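Local coordinates for protein lactate dehydrogenase, adjacent gene encodes predicted malate dehydrogenase (Cryptosporidium parvum, PDB 4ND2) that probably catalyses the NAD-dependent interconversion of (S)-lactate and pyruvate, and assembles from four copies of its chain, at residues D35-E38 with G39-Q42; F162-A166 with S167-A171; G175-G178 with D179-P183. All coordinates share one frame; numbering follows the deposited sequence.

Contact 1: residues D35-E38 with G39-Q42; sequences DIAE and GIPQ. With A3D (3-acetylpyridine adenine dinucleotide), chain C.
P41 packs its ring against D35, whose carboxylate is turned to the ribose; D35 CB lies 3.7 Å from P41 CG. The same ring brings P41 CD to 3.3 Å from A37 O. The carboxylate of D35 points its two oxygens at the adenine ribose of the cofactor analog, one for each hydroxyl. O2B of the analog donates to D35 OD1 at 2.6 Å. O3B donates to D35 OD2 at 2.8 Å. I36 lies over one face of the adenine, its CG2 3.5 Å from N1A of the analog.

D35 OD1 has a second donor. A37 N reaches D35 OD1 at 2.9 Å and closes an Asx turn. The N-H comes from the anti side of the carboxylate, 20° out of its plane. S12 N of the glycine-rich loop binds OD2. The side chain leaves with CG anti to the backbone N (chi1 -151°), which carries the carboxylate out to the ribose.

The chain then turns into helix 40-55. G39 is the N-cap residue and has a positive phi. I40 N makes a weak bond to E38 O at 3.0 Å. A37 CB packs on I40 CG1 at 3.8 Å. E38 points away, and its OE1 forms a salt bridge with K228 of the second subunit.

An acidic residue just after the second strand is the classic mark of NAD-binding Rossmann folds. A carboxylate gripping both ribose hydroxyls would probably disfavour the 2'-phosphate of NADP.

Contact 2: residues F162-A166 with S167-A171; sequences FGVNA and SDVSA
N165 and D168 are joined by a backbone bond, D168 N to N165 O at 2.9 Å. A second one follows a residue later, V169 N to A166 O at 3.0 Å. In both the donor stands above the carbonyl plane. These two bonds reach three residues ahead, the spacing of a 3-10 turn.

The side chain of N165 holds the start of the turn. Its OD1 accepts from S167 N at 3.1 Å, which makes an Asx turn. This donor too lies well above the amide plane. CG sits anti to the backbone N (chi1 -178°), and the amide is thereby folded forward beside S167. Two waters link the amide to the hydroxyl of S167. One donates to N165 OD1 and accepts from S167 OG. The other accepts from N165 ND2 and donates to S167 OG at 3.2 Å.

D168 lies across N165, with the carboxylate and amide planes 73° apart. D168 OD2 comes to 3.5 Å from N165 CB. Its hydrogen-bond donor is V254 N of the third subunit.

Further out the contact is apolar. V164 CG2 meets V169 CG2 at 4.2 Å. V169 also packs on I158 and A166 on A159, both of helix 147-162. V164 lies on I277 of the third subunit, and A166 on V53 of the second.

The turn connects helix 147-162 to strand 169-174 at a place where three subunits come together. Its own bonds satisfy the N-H groups of S167, D168 and V169. The carboxylate of D168 is used across the interface, while the amide of N165 is tied within the turn.

Contact 3: residues G175-G178 with D179-P183; sequences GGHG and DGMVP. With PYR (pyruvic acid), chain D; A3D (3-acetylpyridine adenine dinucleotide), chain C.
The G178 and M181 backbones are bridged by a type I beta turn, closed by M181 N to G178 O at 3.0 Å (N-H...O angle 163°), and H177 just before it is the centre of an inverse gamma turn with a weak bond from G178 N to G176 O. M181 folds its side chain back over this backbone. Its CB lies 3.3 Å from G176 O. Its CE comes to 3.2 Å from G178 O, brought there by a bend near the end of the chain.

H177 and M181 run side by side and point the same way. M181 CE approaches the ring obliquely, 4.1 Å from H177 ND1. In H177, CG stands anti to the backbone N (chi1 -175°), which carries the imidazole away from the turn toward the pyruvate. H177 NE2 donates to O3 of pyruvate at 2.9 Å, with an N-H...O angle of 153°. The keto oxygen stands at the ring edge, near its plane. O7N of the acetylpyridine group is also close, 3.0 Å from H177 NE2.

On the other nitrogen, ND1 is bound by D150 OD2. This is the His-Asp pair known from the lactate and malate dehydrogenases, and it probably helps to fix the rotation of the ring. H177 is predicted to be the proton acceptor. R90, R153 and N122 hold the same pyruvate.

The turn links strand 169-174 to strand 182-183, its antiparallel neighbour in the sheet. H177 N is held by D125, and G176 N by S302 of helix 293-314. G180 N binds E305 of that helix. M181 is packed among V173 of strand 169-174, D150 of helix 147-162 and R217 of helix 206-227.

Contacts 1, 2 and 3 follow one another along the chain without overlap. Contact 1 belongs to the NAD-binding domain, at the join of strand 30-34 and helix 40-55. Contacts 2 and 3 lie in the C-terminal domain, their centres about 21 Å apart. Contact 2 leads into strand 169-174, and contact 3 leads from that strand to 182-183, beside it in the antiparallel sheet. The centres of contacts 1 and 3 are about 33 Å apart, yet both touch the same dinucleotide, one at its adenosine end and the other at the acetylpyridine. Contact 2, about 40 Å from contact 1 between centres, lies against the second and third subunits. Contact 1 also touches the second.

Contact 1: residues D35-E38 with G39-Q42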
loop_
_atom_site.group_PDB
_atom_site.type_symbol
_atom_site.label_atom_id
_atom_site.label_comp_id
_atom_site.label_asym_id
_atom_site.label_seq_id
_atom_site.Cartn_x
_atom_site.Cartn_y
_atom_site.Cartn_z
ATOM N N ASP A 35 15.163 12.541 21.887
ATOM C CA ASP A 35 15.534 13.953 21.911
ATOM C C ASP A 35 15.967 14.360 23.315
ATOM O O ASP A 35 15.544 13.755 24.301
ATOM C CB ASP A 35 14.370 14.830 21.442
ATOM C CG ASP A 35 14.835 16.123 20.787
ATOM O OD1 ASP A 35 15.450 16.968 21.479
ATOM O OD2 ASP A 35 14.574 16.298 19.575
ATOM N N ILE A 36 16.820 15.377 23.394
ATOM C CA ILE A 36 17.242 15.934 24.683
ATOM C C ILE A 36 16.231 16.950 25.217
ATOM O O ILE A 36 16.218 17.236 26.410
ATOM C CB ILE A 36 18.642 16.587 24.617
ATOM C CG1 ILE A 36 18.670 17.762 23.630
ATOM C CG2 ILE A 36 19.690 15.547 24.248
ATOM C CD1 ILE A 36 19.908 18.623 23.747
ATOM N N ALA A 37 15.398 17.497 24.332
ATOM C CA ALA A 37 14.365 18.450 24.727
ATOM C C ALA A 37 13.217 17.729 25.428
ATOM O O ALA A 37 12.709 16.725 24.925
ATOM C CB ALA A 37 13.846 19.204 23.511
ATOM N N GLU A 38 12.808 18.248 26.583
ATOM C CA GLU A 38 11.764 17.615 27.389
ATOM C C GLU A 38 10.412 17.710 26.687
ATOM O O GLU A 38 10.087 18.738 26.091
ATOM C CB GLU A 38 11.691 18.264 28.780
ATOM C CG GLU A 38 10.987 17.421 29.841
ATOM C CD GLU A 38 9.484 17.644 29.906
ATOM O OE1 GLU A 38 9.047 18.815 29.910
ATOM O OE2 GLU A 38 8.734 16.646 29.976
ATOM N N GLY A 39 9.645 16.623 26.733
ATOM C CA GLY A 39 8.280 16.611 26.207
ATOM C C GLY A 39 8.141 16.374 24.708
ATOM O O GLY A 39 7.252 15.636 24.282
ATOM N N ILE A 40 9.012 16.992 23.911
ATOM C CA ILE A 40 8.868 16.995 22.448
ATOM C C ILE A 40 8.693 15.584 21.865
ATOM O O ILE A 40 7.673 15.310 21.238
ATOM C CB ILE A 40 10.043 17.723 21.737
ATOM C CG1 ILE A 40 10.210 19.165 22.250
ATOM C CG2 ILE A 40 9.847 17.715 20.223
ATOM C CD1 ILE A 40 9.000 20.054 22.075
ATOM N N PRO A 41 9.671 14.682 22.080
ATOM C CA PRO A 41 9.510 13.350 21.489
ATOM C C PRO A 41 8.311 12.582 22.052
ATOM O O PRO A 41 7.671 11.822 21.322
ATOM C CB PRO A 41 10.824 12.642 21.837
ATOM C CG PRO A 41 11.361 13.366 23.020
ATOM C CD PRO A 41 10.906 14.785 22.880
ATOM N N GLN A 42 8.010 12.791 23.334
ATOM C CA GLN A 42 6.877 12.129 23.979
ATOM C C GLN A 42 5.562 12.565 23.339
ATOM O O GLN A 42 4.714 11.734 23.023
ATOM C CB GLN A 42 6.853 12.413 25.492
ATOM C CG GLN A 42 8.000 11.777 26.276
ATOM C CD GLN A 42 9.299 12.570 26.227
ATOM O OE1 GLN A 42 9.337 13.697 25.736
ATOM N NE2 GLN A 42 10.374 11.980 26.742
HETATM P PA A3D C . 14.899 20.849 13.949
HETATM O O1A A3D C . 13.426 20.889 13.647
HETATM O O2A A3D C . 15.553 22.043 14.595
HETATM O O5B A3D C . 15.193 19.567 14.863
HETATM C C5B A3D C . 16.455 19.335 15.476
HETATM C C4B A3D C . 16.207 18.519 16.735
HETATM O O4B A3D C . 17.447 18.037 17.257
HETATM C C3B A3D C . 15.541 19.337 17.841
HETATM O O3B A3D C . 14.295 18.751 18.233
HETATM C C2B A3D C . 16.544 19.326 18.981
HETATM O O2B A3D C . 15.948 19.268 20.279
HETATM C C1B A3D C . 17.358 18.082 18.679
HETATM N N9A A3D C . 18.691 18.081 19.316
HETATM C C8A A3D C . 19.518 19.124 19.519
HETATM N N7A A3D C . 20.651 18.711 20.140
HETATM C C5A A3D C . 20.547 17.388 20.343
HETATM C C6A A3D C . 21.380 16.328 20.944
HETATM N N6A A3D C . 22.595 16.612 21.475
HETATM N N1A A3D C . 20.886 15.067 20.941
HETATM C C2A A3D C . 19.682 14.758 20.419
HETATM N N3A A3D C . 18.876 15.677 19.858
HETATM C C4A A3D C . 19.250 16.978 19.794
HETATM O O3 A3D C . 15.756 20.524 12.619
HETATM P PN A3D C . 15.219 19.678 11.350
HETATM O O1N A3D C . 14.396 20.589 10.484
HETATM O O2N A3D C . 14.636 18.371 11.814
HETATM O O5D A3D C . 16.604 19.355 10.603
HETATM C C5D A3D C . 17.548 18.499 11.237
HETATM C C4D A3D C . 18.885 18.495 10.506
HETATM O O4D A3D C . 18.729 17.921 9.203
HETATM C C3D A3D C . 19.472 19.889 10.297
HETATM O O3D A3D C . 20.872 19.869 10.574
HETATM C C2D A3D C . 19.256 20.171 8.828
HETATM O O2D A3D C . 20.233 21.047 8.257
HETATM C C1D A3D C . 19.363 18.772 8.248
HETATM N N1N A3D C . 18.759 18.628 6.925
HETATM C C2N A3D C . 19.468 18.004 5.973
HETATM C C3N A3D C . 18.951 17.836 4.696
HETATM C C7N A3D C . 19.742 17.136 3.634
HETATM O O7N A3D C . 19.271 17.076 2.516
HETATM C C8N A3D C . 21.068 16.517 3.952
HETATM C C4N A3D C . 17.681 18.319 4.413
HETATM C C5N A3D C . 16.964 18.958 5.413
HETATM C C6N A3D C . 17.531 19.103 6.671
#

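Contact 2: residues F162-A166 with S167-A171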
loop_
_atom_site.group_PDB
_atom_site.type_symbol
_atom_site.label_atom_id
_atom_site.label_comp_id
_atom_site.label_asym_id
_atom_site.label_seq_id
_atom_site.Cartn_x
_atom_site.Cartn_y
_atom_site.Cartn_z
ATOM N N PHE A 162 8.807 17.829 -19.174
ATOM C CA PHE A 162 8.212 16.945 -20.183
ATOM C C PHE A 162 6.754 16.566 -19.907
ATOM O O PHE A 162 6.081 16.028 -20.784
ATOM C CB PHE A 162 9.049 15.671 -20.338
ATOM C CG PHE A 162 10.396 15.905 -20.958
ATOM C CD1 PHE A 162 10.508 16.192 -22.312
ATOM C CD2 PHE A 162 11.553 15.837 -20.193
ATOM C CE1 PHE A 162 11.750 16.409 -22.888
ATOM C CE2 PHE A 162 12.796 16.049 -20.764
ATOM C CZ PHE A 162 12.895 16.337 -22.115
ATOM N N GLY A 163 6.271 16.837 -18.694
ATOM C CA GLY A 163 4.902 16.491 -18.309
ATOM C C GLY A 163 4.683 14.992 -18.200
ATOM O O GLY A 163 3.664 14.477 -18.656
ATOM N N VAL A 164 5.640 14.298 -17.587
ATOM C CA VAL A 164 5.585 12.846 -17.420
ATOM C C VAL A 164 5.771 12.438 -15.957
ATOM O O VAL A 164 6.223 13.229 -15.128
ATOM C CB VAL A 164 6.657 12.121 -18.268
ATOM C CG1 VAL A 164 6.451 12.408 -19.748
ATOM C CG2 VAL A 164 8.068 12.508 -17.836
ATOM N N ASN A 165 5.425 11.190 -15.662
ATOM C CA ASN A 165 5.640 10.599 -14.345
ATOM C C ASN A 165 7.127 10.630 -13.981
ATOM O O ASN A 165 7.957 10.069 -14.699
ATOM C CB ASN A 165 5.121 9.158 -14.347
ATOM C CG ASN A 165 5.265 8.469 -13.005
ATOM O OD1 ASN A 165 5.652 9.079 -12.008
ATOM N ND2 ASN A 165 4.950 7.181 -12.976
ATOM N N ALA A 166 7.453 11.286 -12.868
ATOM C CA ALA A 166 8.845 11.415 -12.418
ATOM C C ALA A 166 9.505 10.067 -12.146
ATOM O O ALA A 166 10.723 9.934 -12.277
ATOM C CB ALA A 166 8.927 12.300 -11.184
ATOM N N SER A 167 8.704 9.067 -11.781
ATOM C CA SER A 167 9.212 7.711 -11.569
ATOM C C SER A 167 9.831 7.110 -12.838
ATOM O O SER A 167 10.645 6.197 -12.751
ATOM C CB SER A 167 8.102 6.795 -11.041
ATOM O OG SER A 167 7.669 7.210 -9.749
ATOM N N ASP A 168 9.446 7.626 -14.004
ATOM C CA ASP A 168 9.984 7.156 -15.284
ATOM C C ASP A 168 11.168 7.988 -15.792
ATOM O O ASP A 168 11.644 7.773 -16.908
ATOM C CB ASP A 168 8.871 7.116 -16.332
ATOM C CG ASP A 168 7.778 6.126 -15.975
ATOM O OD1 ASP A 168 8.116 5.000 -15.550
ATOM O OD2 ASP A 168 6.585 6.472 -16.114
ATOM N N VAL A 169 11.632 8.934 -14.979
ATOM C CA VAL A 169 12.864 9.662 -15.257
ATOM C C VAL A 169 13.988 9.049 -14.434
ATOM O O VAL A 169 13.866 8.911 -13.213
ATOM C CB VAL A 169 12.744 11.157 -14.898
ATOM C CG1 VAL A 169 14.072 11.874 -15.127
ATOM C CG2 VAL A 169 11.631 11.809 -15.704
ATOM N N SER A 170 15.071 8.673 -15.109
ATOM C CA SER A 170 16.294 8.233 -14.449
ATOM C C SER A 170 17.266 9.406 -14.443
ATOM O O SER A 170 17.579 9.958 -15.500
ATOM C CB SER A 170 16.911 7.046 -15.193
ATOM O OG SER A 170 18.123 6.625 -14.582
ATOM N N ALA A 171 17.721 9.799 -13.256
ATOM C CA ALA A 171 18.645 10.925 -13.118
ATOM C C ALA A 171 19.368 10.875 -11.773
ATOM O O ALA A 171 18.751 10.611 -10.742
ATOM C CB ALA A 171 17.902 12.241 -13.269
HETATM O O HOH W 1 6.229 9.617 -9.257
HETATM O O HOH W 2 4.760 6.130 -10.432
#

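Contact 3: residues G175-G178 with D179-P183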
loop_
_atom_site.group_PDB
_atom_site.type_symbol
_atom_site.label_atom_id
_atom_site.label_comp_id
_atom_site.label_asym_id
_atom_site.label_seq_id
_atom_site.Cartn_x
_atom_site.Cartn_y
_atom_site.Cartn_z
ATOM N N GLY A 175 28.434 13.733 -5.842
ATOM C CA GLY A 175 29.335 14.682 -5.198
ATOM C C GLY A 175 28.819 15.093 -3.833
ATOM O O GLY A 175 27.921 14.455 -3.281
ATOM N N GLY A 176 29.395 16.157 -3.285
ATOM C CA GLY A 176 28.994 16.662 -1.978
ATOM C C GLY A 176 27.634 17.334 -2.015
ATOM O O GLY A 176 27.265 17.958 -3.013
ATOM N N HIS A 177 26.892 17.206 -0.919
ATOM C CA HIS A 177 25.587 17.846 -0.772
ATOM C C HIS A 177 25.789 19.327 -0.460
ATOM O O HIS A 177 25.746 19.750 0.699
ATOM C CB HIS A 177 24.779 17.155 0.332
ATOM C CG HIS A 177 23.382 17.672 0.478
ATOM N ND1 HIS A 177 22.445 17.584 -0.529
ATOM C CD2 HIS A 177 22.755 18.265 1.523
ATOM C CE1 HIS A 177 21.305 18.110 -0.116
ATOM N NE2 HIS A 177 21.466 18.529 1.126
ATOM N N GLY A 178 26.027 20.099 -1.512
ATOM C CA GLY A 178 26.281 21.534 -1.401
ATOM C C GLY A 178 26.204 22.190 -2.766
ATOM O O GLY A 178 25.726 21.580 -3.723
ATOM N N ASP A 179 26.683 23.428 -2.861
ATOM C CA ASP A 179 26.674 24.167 -4.128
ATOM C C ASP A 179 27.424 23.430 -5.242
ATOM O O ASP A 179 27.079 23.568 -6.413
ATOM C CB ASP A 179 27.268 25.571 -3.949
ATOM C CG ASP A 179 26.332 26.521 -3.218
ATOM O OD1 ASP A 179 25.153 26.172 -3.000
ATOM O OD2 ASP A 179 26.778 27.632 -2.863
ATOM N N GLY A 180 28.435 22.650 -4.869
ATOM C CA GLY A 180 29.221 21.877 -5.827
ATOM C C GLY A 180 28.616 20.555 -6.281
ATOM O O GLY A 180 29.247 19.828 -7.047
ATOM N N MET A 181 27.406 20.229 -5.823
ATOM C CA MET A 181 26.755 18.978 -6.232
ATOM C C MET A 181 26.667 18.911 -7.756
ATOM O O MET A 181 26.547 19.943 -8.422
ATOM C CB MET A 181 25.358 18.833 -5.605
ATOM C CG MET A 181 24.284 19.757 -6.169
ATOM S SD MET A 181 22.652 19.467 -5.442
ATOM C CE MET A 181 22.901 20.074 -3.772
ATOM N N VAL A 182 26.727 17.697 -8.296
ATOM C CA VAL A 182 26.786 17.494 -9.741
ATOM C C VAL A 182 25.583 16.697 -10.246
ATOM O O VAL A 182 25.589 15.468 -10.184
ATOM C CB VAL A 182 28.090 16.768 -10.144
ATOM C CG1 VAL A 182 28.168 16.601 -11.658
ATOM C CG2 VAL A 182 29.304 17.525 -9.622
ATOM N N PRO A 183 24.540 17.394 -10.734
ATOM C CA PRO A 183 23.481 16.692 -11.456
ATOM C C PRO A 183 24.003 16.242 -12.819
ATOM O O PRO A 183 24.270 17.076 -13.684
ATOM C CB PRO A 183 22.373 17.749 -11.592
ATOM C CG PRO A 183 22.705 18.802 -10.590
ATOM C CD PRO A 183 24.197 18.809 -10.516
HETATM C C PYR D . 18.265 20.519 1.635
HETATM O O PYR D . 17.041 20.782 1.596
HETATM O OXT PYR D . 18.863 20.087 0.625
HETATM C CA PYR D . 19.020 20.735 2.872
HETATM O O3 PYR D . 20.142 20.267 2.985
HETATM C CB PYR D . 18.405 21.534 3.982
HETATM P PA A3D C . 14.899 20.849 13.949
HETATM O O1A A3D C . 13.426 20.889 13.647
HETATM O O2A A3D C . 15.553 22.043 14.595
HETATM O O5B A3D C . 15.193 19.567 14.863
HETATM C C5B A3D C . 16.455 19.335 15.476
HETATM C C4B A3D C . 16.207 18.519 16.735
HETATM O O4B A3D C . 17.447 18.037 17.257
HETATM C C3B A3D C . 15.541 19.337 17.841
HETATM O O3B A3D C . 14.295 18.751 18.233
HETATM C C2B A3D C . 16.544 19.326 18.981
HETATM O O2B A3D C . 15.948 19.268 20.279
HETATM C C1B A3D C . 17.358 18.082 18.679
HETATM N N9A A3D C . 18.691 18.081 19.316
HETATM C C8A A3D C . 19.518 19.124 19.519
HETATM N N7A A3D C . 20.651 18.711 20.140
HETATM C C5A A3D C . 20.547 17.388 20.343
HETATM C C6A A3D C . 21.380 16.328 20.944
HETATM N N6A A3D C . 22.595 16.612 21.475
HETATM N N1A A3D C . 20.886 15.067 20.941
HETATM C C2A A3D C . 19.682 14.758 20.419
HETATM N N3A A3D C . 18.876 15.677 19.858
HETATM C C4A A3D C . 19.250 16.978 19.794
HETATM O O3 A3D C . 15.756 20.524 12.619
HETATM P PN A3D C . 15.219 19.678 11.350
HETATM O O1N A3D C . 14.396 20.589 10.484
HETATM O O2N A3D C . 14.636 18.371 11.814
HETATM O O5D A3D C . 16.604 19.355 10.603
HETATM C C5D A3D C . 17.548 18.499 11.237
HETATM C C4D A3D C . 18.885 18.495 10.506
HETATM O O4D A3D C . 18.729 17.921 9.203
HETATM C C3D A3D C . 19.472 19.889 10.297
HETATM O O3D A3D C . 20.872 19.869 10.574
HETATM C C2D A3D C . 19.256 20.171 8.828
HETATM O O2D A3D C . 20.233 21.047 8.257
HETATM C C1D A3D C . 19.363 18.772 8.248
HETATM N N1N A3D C . 18.759 18.628 6.925
HETATM C C2N A3D C . 19.468 18.004 5.973
HETATM C C3N A3D C . 18.951 17.836 4.696
HETATM C C7N A3D C . 19.742 17.136 3.634
HETATM O O7N A3D C . 19.271 17.076 2.516
HETATM C C8N A3D C . 21.068 16.517 3.952
HETATM C C4N A3D C . 17.681 18.319 4.413
HETATM C C5N A3D C . 16.964 18.958 5.413
HETATM C C6N A3D C . 17.531 19.103 6.671
#